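Local atomic coordinates of L-talarate/galactarate dehydratase (Salmonella typhimurium, PDB entry 2PP0), a protein that dehydrates both L-talarate and galactarate to 5-keto-4-deoxy-D-glucarate in a magnesium-dependent reaction, and also epimerizes L-talarate to galactarate. Residues 208-213 against 241-246; 316-321 against 339-344; 353-358 against 385-390. All coordinates share one frame; numbering follows the deposited sequence.

Contact 1 (208-213 against 241-246)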
# COMPACT_ATOMS: atom_id res chain seq x y z
N ARG B 208 31.28 23.26 19.61
CA ARG B 208 31.02 24.45 20.42
C ARG B 208 29.55 24.85 20.34
O ARG B 208 28.89 25.04 21.37
CB ARG B 208 31.90 25.60 19.94
CG ARG B 208 31.59 26.94 20.59
CD ARG B 208 32.56 28.01 20.16
NE ARG B 208 32.20 29.30 20.74
CZ ARG B 208 31.24 30.09 20.28
NH1 ARG B 208 30.52 29.73 19.22
NH2 ARG B 208 30.98 31.24 20.89
N ARG B 209 29.04 24.98 19.13
CA ARG B 209 27.64 25.35 18.93
C ARG B 209 26.71 24.29 19.50
O ARG B 209 25.74 24.61 20.18
CB ARG B 209 27.36 25.56 17.44
CG ARG B 209 28.06 26.79 16.87
CD ARG B 209 28.32 26.67 15.37
NE ARG B 209 27.11 26.71 14.55
CZ ARG B 209 26.32 27.78 14.43
NH1 ARG B 209 26.61 28.90 15.07
NH2 ARG B 209 25.26 27.72 13.64
N LEU B 210 27.03 23.02 19.25
CA LEU B 210 26.20 21.92 19.74
C LEU B 210 26.16 21.88 21.27
O LEU B 210 25.11 21.62 21.86
CB LEU B 210 26.72 20.57 19.20
CG LEU B 210 25.91 19.31 19.53
CD1 LEU B 210 24.47 19.46 19.05
CD2 LEU B 210 26.56 18.11 18.86
N THR B 211 27.29 22.15 21.91
CA THR B 211 27.34 22.14 23.37
C THR B 211 26.51 23.29 23.94
O THR B 211 25.84 23.14 24.96
CB THR B 211 28.79 22.26 23.90
OG1 THR B 211 29.36 23.51 23.48
CG2 THR B 211 29.65 21.12 23.38
N ALA B 212 26.57 24.44 23.28
CA ALA B 212 25.82 25.61 23.71
C ALA B 212 24.32 25.38 23.58
O ALA B 212 23.54 25.83 24.42
CB ALA B 212 26.24 26.83 22.90
N VAL B 213 23.92 24.67 22.52
CA VAL B 213 22.50 24.39 22.28
C VAL B 213 21.95 23.35 23.26
O VAL B 213 20.84 23.51 23.77
CB VAL B 213 22.26 23.89 20.84
CG1 VAL B 213 20.79 23.52 20.67
CG2 VAL B 213 22.64 24.97 19.85
N ARG B 241 31.65 9.59 18.01
CA ARG B 241 32.05 9.15 19.34
C ARG B 241 31.90 10.32 20.31
O ARG B 241 31.40 10.17 21.42
CB ARG B 241 33.51 8.69 19.36
CG ARG B 241 33.86 7.54 18.43
CD ARG B 241 33.18 6.25 18.82
NE ARG B 241 33.80 5.11 18.16
CZ ARG B 241 33.27 3.89 18.11
NH1 ARG B 241 32.10 3.65 18.69
NH2 ARG B 241 33.91 2.91 17.48
N LYS B 242 32.37 11.48 19.87
CA LYS B 242 32.34 12.70 20.66
C LYS B 242 30.94 13.23 20.93
O LYS B 242 30.70 13.90 21.93
CB LYS B 242 33.16 13.78 19.94
CG LYS B 242 33.38 15.06 20.74
CD LYS B 242 34.33 14.83 21.90
CE LYS B 242 34.49 16.08 22.75
NZ LYS B 242 34.88 17.26 21.92
N MET B 243 30.00 12.92 20.03
CA MET B 243 28.63 13.39 20.19
C MET B 243 27.72 12.45 20.97
O MET B 243 26.58 12.81 21.28
CB MET B 243 28.00 13.66 18.82
CG MET B 243 28.58 14.87 18.10
SD MET B 243 27.84 15.14 16.49
CE MET B 243 28.40 16.72 16.15
N GLU B 244 28.20 11.25 21.29
CA GLU B 244 27.38 10.29 22.02
C GLU B 244 26.92 10.82 23.38
O GLU B 244 25.93 10.36 23.93
CB GLU B 244 28.15 8.97 22.22
CG GLU B 244 28.35 8.18 20.93
CD GLU B 244 27.58 6.87 20.90
OE1 GLU B 244 28.13 5.84 21.34
OE2 GLU B 244 26.41 6.87 20.44
N GLN B 245 27.64 11.81 23.90
CA GLN B 245 27.32 12.40 25.19
C GLN B 245 26.10 13.32 25.16
O GLN B 245 25.46 13.54 26.19
CB GLN B 245 28.53 13.18 25.72
CG GLN B 245 28.96 14.33 24.82
CD GLN B 245 30.30 14.92 25.23
OE1 GLN B 245 30.46 15.40 26.36
NE2 GLN B 245 31.27 14.89 24.32
N PHE B 246 25.77 13.85 23.98
CA PHE B 246 24.63 14.75 23.85
C PHE B 246 23.29 14.02 23.76
O PHE B 246 22.23 14.66 23.75
CB PHE B 246 24.83 15.64 22.62
CG PHE B 246 26.07 16.50 22.68
CD1 PHE B 246 26.20 17.50 23.63
CD2 PHE B 246 27.12 16.30 21.78
CE1 PHE B 246 27.35 18.29 23.70
CE2 PHE B 246 28.27 17.08 21.83
CZ PHE B 246 28.39 18.08 22.79

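Contact 2 (316-321 against 339-344)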
# COMPACT_ATOMS: atom_id res chain seq x y z
N ASP B 316 6.71 1.24 3.48
CA ASP B 316 6.44 -0.16 3.75
C ASP B 316 7.74 -0.95 3.88
O ASP B 316 7.85 -1.85 4.72
CB ASP B 316 5.56 -0.77 2.65
CG ASP B 316 4.19 -0.10 2.58
OD1 ASP B 316 3.79 0.53 3.57
OD2 ASP B 316 3.52 -0.22 1.53
N LEU B 317 8.72 -0.62 3.05
CA LEU B 317 10.00 -1.32 3.10
C LEU B 317 10.74 -0.98 4.39
O LEU B 317 11.26 -1.87 5.07
CB LEU B 317 10.86 -0.95 1.89
CG LEU B 317 12.23 -1.63 1.81
CD1 LEU B 317 12.06 -3.15 1.79
CD2 LEU B 317 12.97 -1.17 0.55
N ALA B 318 10.79 0.31 4.72
CA ALA B 318 11.47 0.75 5.94
C ALA B 318 10.85 0.10 7.18
O ALA B 318 11.57 -0.32 8.09
CB ALA B 318 11.39 2.27 6.05
N ALA B 319 9.52 0.05 7.21
CA ALA B 319 8.80 -0.54 8.34
C ALA B 319 9.12 -2.03 8.45
O ALA B 319 9.29 -2.55 9.55
CB ALA B 319 7.29 -0.33 8.16
N LYS B 320 9.19 -2.70 7.31
CA LYS B 320 9.50 -4.12 7.28
C LYS B 320 10.89 -4.37 7.88
O LYS B 320 11.13 -5.42 8.49
CB LYS B 320 9.46 -4.64 5.83
CG LYS B 320 9.59 -6.15 5.71
CD LYS B 320 9.51 -6.63 4.26
CE LYS B 320 10.69 -6.14 3.43
NZ LYS B 320 10.68 -6.68 2.04
N HIS B 321 11.78 -3.40 7.73
CA HIS B 321 13.13 -3.51 8.27
C HIS B 321 13.27 -2.91 9.66
O HIS B 321 14.38 -2.72 10.16
CB HIS B 321 14.15 -2.86 7.32
CG HIS B 321 14.52 -3.73 6.16
ND1 HIS B 321 13.65 -4.01 5.13
CD2 HIS B 321 15.66 -4.41 5.89
CE1 HIS B 321 14.23 -4.84 4.28
NE2 HIS B 321 15.45 -5.10 4.72
N ALA B 339 1.83 10.30 9.50
CA ALA B 339 0.71 9.91 10.36
C ALA B 339 0.34 8.45 10.09
O ALA B 339 -0.09 7.73 11.00
CB ALA B 339 -0.50 10.81 10.08
N ALA B 340 0.52 8.03 8.85
CA ALA B 340 0.19 6.67 8.44
C ALA B 340 1.30 5.65 8.72
O ALA B 340 1.10 4.46 8.50
CB ALA B 340 -0.17 6.65 6.96
N TYR B 341 2.45 6.11 9.20
CA TYR B 341 3.56 5.19 9.47
C TYR B 341 3.31 4.43 10.79
O TYR B 341 2.93 5.03 11.79
CB TYR B 341 4.88 5.96 9.54
CG TYR B 341 6.11 5.08 9.40
CD1 TYR B 341 6.37 4.41 8.21
CD2 TYR B 341 6.98 4.90 10.47
CE1 TYR B 341 7.48 3.56 8.09
CE2 TYR B 341 8.09 4.05 10.36
CZ TYR B 341 8.32 3.39 9.17
OH TYR B 341 9.39 2.53 9.08
N PRO B 342 3.53 3.11 10.79
CA PRO B 342 3.32 2.29 11.99
C PRO B 342 4.19 2.62 13.20
O PRO B 342 3.70 2.57 14.33
CB PRO B 342 3.52 0.87 11.48
CG PRO B 342 4.50 1.04 10.37
CD PRO B 342 3.97 2.27 9.66
N LEU B 343 5.46 2.94 12.99
CA LEU B 343 6.34 3.28 14.11
C LEU B 343 6.32 4.80 14.31
O LEU B 343 6.06 5.54 13.36
CB LEU B 343 7.76 2.77 13.86
CG LEU B 343 7.87 1.25 13.65
CD1 LEU B 343 9.34 0.85 13.57
CD2 LEU B 343 7.19 0.51 14.80
N GLU B 344 6.58 5.26 15.53
CA GLU B 344 6.54 6.69 15.85
C GLU B 344 7.57 7.48 15.01
O GLU B 344 8.78 7.28 15.15
CB GLU B 344 6.80 6.89 17.35
CG GLU B 344 6.43 8.26 17.93
CD GLU B 344 4.93 8.47 18.13
OE1 GLU B 344 4.24 7.52 18.55
OE2 GLU B 344 4.44 9.59 17.89

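Contact 3 (353-358 against 385-390)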
# COMPACT_ATOMS: atom_id res chain seq x y z
N LEU B 353 7.34 27.43 3.12
CA LEU B 353 6.16 27.24 2.27
C LEU B 353 4.86 27.82 2.81
O LEU B 353 3.86 27.85 2.10
CB LEU B 353 5.98 25.75 1.98
CG LEU B 353 7.22 25.02 1.44
CD1 LEU B 353 6.86 23.58 1.09
CD2 LEU B 353 7.76 25.74 0.21
N ASN B 354 4.86 28.28 4.06
CA ASN B 354 3.64 28.84 4.67
C ASN B 354 2.86 29.79 3.76
O ASN B 354 1.65 29.64 3.60
CB ASN B 354 3.96 29.57 5.98
CG ASN B 354 4.31 28.62 7.10
OD1 ASN B 354 4.02 27.42 7.03
ND2 ASN B 354 4.92 29.15 8.16
N PRO B 355 3.54 30.78 3.15
CA PRO B 355 2.85 31.73 2.27
C PRO B 355 2.24 31.19 0.97
O PRO B 355 1.47 31.89 0.31
CB PRO B 355 3.93 32.79 2.01
CG PRO B 355 5.20 32.03 2.14
CD PRO B 355 4.95 31.15 3.33
N LEU B 356 2.55 29.95 0.61
CA LEU B 356 2.00 29.39 -0.62
C LEU B 356 0.56 28.94 -0.44
O LEU B 356 -0.19 28.79 -1.41
CB LEU B 356 2.82 28.18 -1.09
CG LEU B 356 4.23 28.39 -1.63
CD1 LEU B 356 4.80 27.04 -2.03
CD2 LEU B 356 4.21 29.34 -2.83
N PHE B 357 0.17 28.73 0.81
CA PHE B 357 -1.18 28.24 1.12
C PHE B 357 -2.00 29.17 2.00
O PHE B 357 -1.47 29.94 2.79
CB PHE B 357 -1.07 26.87 1.78
CG PHE B 357 -0.18 25.91 1.03
CD1 PHE B 357 -0.57 25.41 -0.21
CD2 PHE B 357 1.05 25.53 1.55
CE1 PHE B 357 0.25 24.54 -0.92
CE2 PHE B 357 1.88 24.66 0.85
CZ PHE B 357 1.48 24.16 -0.39
N ASN B 358 -3.32 29.08 1.85
CA ASN B 358 -4.23 29.90 2.64
C ASN B 358 -4.33 29.39 4.07
O ASN B 358 -4.58 30.17 4.99
CB ASN B 358 -5.61 29.89 1.98
CG ASN B 358 -5.64 30.66 0.68
OD1 ASN B 358 -6.31 30.27 -0.27
ND2 ASN B 358 -4.91 31.77 0.64
N ARG B 385 0.29 32.61 -6.70
CA ARG B 385 0.02 33.02 -8.08
C ARG B 385 0.98 34.15 -8.43
O ARG B 385 1.52 34.19 -9.53
CB ARG B 385 -1.42 33.50 -8.23
CG ARG B 385 -2.47 32.48 -7.77
CD ARG B 385 -2.33 31.15 -8.52
NE ARG B 385 -3.47 30.28 -8.27
CZ ARG B 385 -3.62 29.06 -8.79
NH1 ARG B 385 -2.70 28.55 -9.60
NH2 ARG B 385 -4.71 28.36 -8.51
N ARG B 386 1.19 35.06 -7.48
CA ARG B 386 2.09 36.19 -7.69
C ARG B 386 3.50 35.68 -7.97
O ARG B 386 4.24 36.28 -8.75
CB ARG B 386 2.14 37.08 -6.44
CG ARG B 386 1.17 38.26 -6.43
CD ARG B 386 1.49 39.16 -5.23
NE ARG B 386 2.92 39.48 -5.16
CZ ARG B 386 3.52 40.05 -4.12
NH1 ARG B 386 2.81 40.39 -3.04
NH2 ARG B 386 4.83 40.28 -4.14
N TRP B 387 3.88 34.58 -7.33
CA TRP B 387 5.21 34.01 -7.51
C TRP B 387 5.35 33.06 -8.70
O TRP B 387 6.43 32.51 -8.93
CB TRP B 387 5.67 33.29 -6.24
CG TRP B 387 6.09 34.22 -5.14
CD1 TRP B 387 6.62 35.47 -5.29
CD2 TRP B 387 6.09 33.94 -3.74
NE1 TRP B 387 6.95 35.99 -4.06
CE2 TRP B 387 6.63 35.07 -3.09
CE3 TRP B 387 5.68 32.85 -2.96
CZ2 TRP B 387 6.78 35.14 -1.70
CZ3 TRP B 387 5.83 32.92 -1.58
CH2 TRP B 387 6.38 34.06 -0.97
N THR B 388 4.27 32.86 -9.44
CA THR B 388 4.32 31.98 -10.60
C THR B 388 4.98 32.71 -11.77
O THR B 388 4.59 33.82 -12.12
CB THR B 388 2.90 31.54 -11.02
OG1 THR B 388 2.33 30.73 -9.98
CG2 THR B 388 2.94 30.75 -12.31
N GLN B 389 5.99 32.08 -12.37
CA GLN B 389 6.70 32.68 -13.50
C GLN B 389 6.27 32.06 -14.81
O GLN B 389 6.24 32.73 -15.84
CB GLN B 389 8.21 32.55 -13.32
CG GLN B 389 8.80 33.59 -12.37
CD GLN B 389 10.29 33.39 -12.12
OE1 GLN B 389 10.97 32.69 -12.87
NE2 GLN B 389 10.80 34.01 -11.06
N LEU B 390 5.94 30.77 -14.78
CA LEU B 390 5.50 30.07 -15.99
C LEU B 390 4.28 29.22 -15.65
O LEU B 390 4.13 28.76 -14.52
CB LEU B 390 6.62 29.15 -16.51
CG LEU B 390 7.91 29.78 -17.04
CD1 LEU B 390 8.96 28.70 -17.31
CD2 LEU B 390 7.61 30.55 -18.32

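Contact 1 (208-213 against 241-246)
Leu210 and Thr211 on helix 203-217 meet Met243 and Phe246, in segment 241-246 on helix 233-243, in a buried, apolar contact between two successive outer helices of the barrel domain; no hydrogen bond crosses it. The phenylalanine ring is the centrepiece. Leu210 lies over one face in a CH-pi contact, its CG 4.0 Å from the centroid of the Phe246 ring and only 14° off the ring normal. Its CD2 branch reaches the CD2 side of the same ring at 3.5 Å (Leu210 CD2 to Phe246 CD2). This branch also meets the thioether end of Met243, with Leu210 CD2 3.6 Å from Met243 CE, because the methionine chain runs extended beyond CG. Thr211 instead comes in at the ring edge, near its plane: Thr211 CG2 stands 3.3 Å from Phe246 CZ, a tight fit. The first torsion of Thr211 (chi1 62°) turns OG1 back to its own helix, where it bonds to Arg208 O at 2.6 Å, and leaves the methyl group for the ring. Arg208 O thus takes two donors, Thr211 OG1 and Ala212 N, from the same face of its plane. On the other side of the phenylalanine, Gln245 CG sits over the ring centre. The amide of Gln245 is folded back, with NE2 giving Lys242 O a nearly straight bond of 2.6 Å in the carbonyl plane, which helps fix the side chain above the ring. Beneath the contact Leu210 also touches Leu196, Leu223 and Val225, and Met243 touches Val225, all on parallel strands. Neighbouring helices packed side by side over the strands they flank are characteristic of the modified TIM barrel of the enolase superfamily.

Contact 2 (316-321 against 339-344)
Leu317 O, just ahead of the alanines that meet Tyr341, is gripped twice by His321, from opposite faces of its carbonyl plane. The backbone His321 N bonds to Leu317 O at 3.1 Å as the helix closes. From the other face His321 ND1 approaches at 3.2 Å from Leu317 O, with an N-H...O angle of 150°, tying the imidazole back along the last turn. The adjoining surface of this turn, Ala318 and Ala319, receives the tyrosine. With CG anti to the backbone N (chi1 -163°), the Tyr341 ring reaches out from its loop and brings the phenol end against the helix backbone. Tyr341 OH lies 3.6 Å from Ala318 CB and 3.1 Å from Ala319 N, but the angle at that N-H is too poor for a hydrogen bond. The polar partner of the hydroxyl is instead Arg323 O, in the link between helix 308-320 and strand 324-325. Ala319 CB meets the ring obliquely, 3.9 Å from Tyr341 CE1, and also touches the next residue of the loop, with Ala319 CB 3.8 Å from Pro342 CG. The proline folds back on the tyrosine, its CD lying above one ring face toward the rim. Small alanine side chains let ring and proline come close to the helix. Tyr341 also rests on Leu325 of strand 324-325; farther along the loop Glu344 forms a salt bridge with Arg367. The arrangement joins a helix of the barrel's outer layer to the helix-to-strand loop leading into strand 346-349, an alpha-to-beta connection of the kind that runs between successive units of a TIM-type barrel.

Contact 3 (353-358 against 385-390)
Trp387 gives up most surface here, pushing the six-membered half of its indole into a shallow seat made by Pro355 and Leu356. Both partners sit at the edge of the ring system and near its plane, so the contact is one of carbon rim against aliphatic groups, without stacking. Pro355 takes the far end of the indole: its CG lies 3.9 Å from Trp387 CZ3, with CH2 at the same distance. Pro355 CB follows at 4.1 Å from Trp387 CZ3. Leu356 meets the nearer part of the rim, where its CD2 methyl stands 3.8 Å from Trp387 CE3, and the two side chains cross at about a right angle. The leucine first torsion (chi1 -70°) sets CG anti to the carbonyl carbon and lets this branch swing round to the tryptophan although the base of the side chain does not aim that way. The short 3-10 segment 354-356 presents the adjacent pair; Leu356 N bonds to Leu353 O at 2.9 Å. In the enolase superfamily the substrate site lies between a barrel and a capping domain, and this contact joins the two: residues 353-358 come from the loop beyond barrel strand 346-349, while 385-390 run from the end of helix 382-386 into the first residues of strand 388-395, an outer strand, within this chain, of the antiparallel capping sheet. Trp387 also touches Leu38 and Pro39 on the neighbouring strand 28-40, and its backbone bonds to Phe37. A classic beta bulge follows, where Gln389 and Leu390 share Leu35 of strand 28-40 as partner. Pro355 O also accepts a hydrogen bond from Ser381 OG, just before helix 382-386. The Leu356 side chain is about 11 Å from that of the substrate-binding Lys82.

In the fold
From the N terminus, the chain first lays down most of the antiparallel sheet, strands 28-40, 57-69 and 74-81, before entering the barrel. Contact 1 then closes a loop of 27 residues that includes strand 223-226 and most of helix 233-243. Contact 2 closes a shorter one of 17 residues, round strand 324-325 and helix 331-339, late in the barrel. Contact 3 closes last and returns the chain from the barrel to the first sheet. The three loops follow in series, neither nesting nor crossing. None of the contacts touches another; contacts 2 and 3, nearest atoms about 17 Å apart, lie on opposite sides of the chain's centre.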